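Cysteine desulfurase (Stenotrophomonas maltophilia, PDB 6WCI) is a pyridoxal-phosphate-dependent SufS enzyme of the class-V aminotransferase family that probably takes sulfur from L-cysteine, leaving L-alanine, and passes it to a sulfur carrier. Local coordinates at residues S356-G361 / F392-T397. Numbering follows the deposited sequence.
Sequences SFLIDG and FGVAAT
Phe357 and Thr397 are the nearest CA pair, 5.5 Å apart, where the strand ending at Ile359 meets the first residue of its antiparallel neighbour 397-401. Ahead of Thr397 the chain is irregular: helix 386-392 ends, Gly393 turns with positive phi (74°), and Val394 to Ala396 lead into the new strand. The backbones join beyond the segment, through hydrogen bonding between Phe357 and Cys398; within the two segments the contact is by van der Waals packing. Leu358 makes most of the contact from the 356-361 side, Thr397 from the other. With chi1 at -76° the CG of Leu358 swings away from its own carbonyl carbon, to the N side, bringing its end nearer the loop, and the extended chi2 of -177° sends the two methyls to different partners. Leu358 CD1 meets CG1 of Val394 at 3.6 Å, the two side chains running alongside one another in opposite senses. Leu358 CD2 presses on the peptide before Thr397, 3.1 Å from Ala396 O, a tight contact, and 3.8 Å from Thr397 CA. On the other side of Phe357 in sequence, Ser356 CB sits 3.6 Å from Thr397 OG1. Both hydroxyls bond elsewhere: Ser356 OG to the carbonyl of Val196, Thr397 OG1 to His383 NE2. The strand pair belongs to the smaller mixed sheet, 354-359 lying between 397-401 and the outermost strand 342-345, in the small C-terminal domain of a fold-type I PLP enzyme. Phe357 packs on Leu367 of helix 364-373; Ile359 also touches that helix and reaches Leu418 of helix 408-422, while Phe392 rests on Arg343 and Ile345 of strand 342-345.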
loop_
_atom_site.group_PDB
_atom_site.type_symbol
_atom_site.label_atom_id
_atom_site.label_comp_id
_atom_site.label_asym_id
_atom_site.label_seq_id
_atom_site.Cartn_x
_atom_site.Cartn_y
_atom_site.Cartn_z
ATOM N N SER B 356 7.781 22.664 -17.371
ATOM C CA SER B 356 8.933 21.929 -17.869
ATOM C C SER B 356 9.613 22.783 -18.934
ATOM O O SER B 356 8.938 23.319 -19.817
ATOM C CB SER B 356 8.516 20.576 -18.452
ATOM O OG SER B 356 8.036 19.689 -17.447
ATOM N N PHE B 357 10.936 22.912 -18.856
ATOM C CA PHE B 357 11.632 23.840 -19.741
ATOM C C PHE B 357 13.025 23.327 -20.078
ATOM O O PHE B 357 13.587 22.474 -19.385
ATOM C CB PHE B 357 11.735 25.246 -19.128
ATOM C CG PHE B 357 12.586 25.306 -17.883
ATOM C CD1 PHE B 357 12.041 25.032 -16.643
ATOM C CD2 PHE B 357 13.930 25.639 -17.957
ATOM C CE1 PHE B 357 12.820 25.084 -15.497
ATOM C CE2 PHE B 357 14.711 25.688 -16.817
ATOM C CZ PHE B 357 14.156 25.412 -15.586
ATOM N N LEU B 358 13.567 23.869 -21.165
ATOM C CA LEU B 358 14.938 23.637 -21.585
ATOM C C LEU B 358 15.609 24.982 -21.812
ATOM O O LEU B 358 14.943 26.005 -21.990
ATOM C CB LEU B 358 15.012 22.800 -22.870
ATOM C CG LEU B 358 14.760 21.295 -22.785
ATOM C CD1 LEU B 358 14.953 20.683 -24.153
ATOM C CD2 LEU B 358 15.706 20.663 -21.786
ATOM N N ILE B 359 16.938 24.978 -21.805
ATOM C CA ILE B 359 17.720 26.168 -22.131
ATOM C C ILE B 359 18.842 25.767 -23.080
ATOM O O ILE B 359 19.481 24.725 -22.894
ATOM C CB ILE B 359 18.279 26.852 -20.862
ATOM C CG1 ILE B 359 17.137 27.227 -19.910
ATOM C CG2 ILE B 359 19.067 28.093 -21.229
ATOM C CD1 ILE B 359 17.583 27.705 -18.551
ATOM N N ASP B 360 19.068 26.592 -24.105
ATOM C CA ASP B 360 20.128 26.338 -25.077
ATOM C C ASP B 360 21.498 26.351 -24.410
ATOM O O ASP B 360 21.870 27.319 -23.739
ATOM C CB ASP B 360 20.092 27.390 -26.188
ATOM C CG ASP B 360 19.314 26.934 -27.405
ATOM O OD1 ASP B 360 19.288 25.714 -27.683
ATOM O OD2 ASP B 360 18.736 27.803 -28.090
ATOM N N GLY B 361 22.265 25.283 -24.625
ATOM C CA GLY B 361 23.580 25.158 -24.036
ATOM C C GLY B 361 23.598 24.550 -22.653
ATOM O O GLY B 361 24.686 24.315 -22.113
ATOM N N PHE B 392 8.436 15.391 -28.530
ATOM C CA PHE B 392 9.138 16.668 -28.580
ATOM C C PHE B 392 10.576 16.531 -29.063
ATOM O O PHE B 392 11.182 17.531 -29.462
ATOM C CB PHE B 392 9.083 17.351 -27.210
ATOM C CG PHE B 392 7.775 18.037 -26.943
ATOM C CD1 PHE B 392 7.480 19.248 -27.548
ATOM C CD2 PHE B 392 6.831 17.465 -26.112
ATOM C CE1 PHE B 392 6.273 19.880 -27.319
ATOM C CE2 PHE B 392 5.619 18.094 -25.874
ATOM C CZ PHE B 392 5.339 19.300 -26.486
ATOM N N GLY B 393 11.122 15.317 -29.075
ATOM C CA GLY B 393 12.482 15.117 -29.529
ATOM C C GLY B 393 13.549 15.589 -28.571
ATOM O O GLY B 393 14.662 15.897 -29.006
ATOM N N VAL B 394 13.253 15.652 -27.274
ATOM C CA VAL B 394 14.220 16.096 -26.279
ATOM C C VAL B 394 14.453 14.957 -25.300
ATOM O O VAL B 394 13.529 14.211 -24.966
ATOM C CB VAL B 394 13.752 17.378 -25.558
ATOM C CG1 VAL B 394 13.436 18.463 -26.573
ATOM C CG2 VAL B 394 12.542 17.098 -24.671
ATOM N N ALA B 395 15.699 14.805 -24.858
ATOM C CA ALA B 395 16.036 13.685 -23.991
ATOM C C ALA B 395 15.652 13.936 -22.543
ATOM O O ALA B 395 15.600 12.983 -21.758
ATOM C CB ALA B 395 17.532 13.377 -24.079
ATOM N N ALA B 396 15.388 15.186 -22.175
ATOM C CA ALA B 396 15.071 15.535 -20.800
ATOM C C ALA B 396 14.556 16.964 -20.771
ATOM O O ALA B 396 14.697 17.712 -21.741
ATOM C CB ALA B 396 16.291 15.386 -19.883
ATOM N N THR B 397 13.935 17.322 -19.651
ATOM C CA THR B 397 13.569 18.698 -19.363
ATOM C C THR B 397 13.853 18.964 -17.896
ATOM O O THR B 397 14.007 18.039 -17.094
ATOM C CB THR B 397 12.088 19.002 -19.643
ATOM O OG1 THR B 397 11.265 18.271 -18.722
ATOM C CG2 THR B 397 11.706 18.642 -21.076
#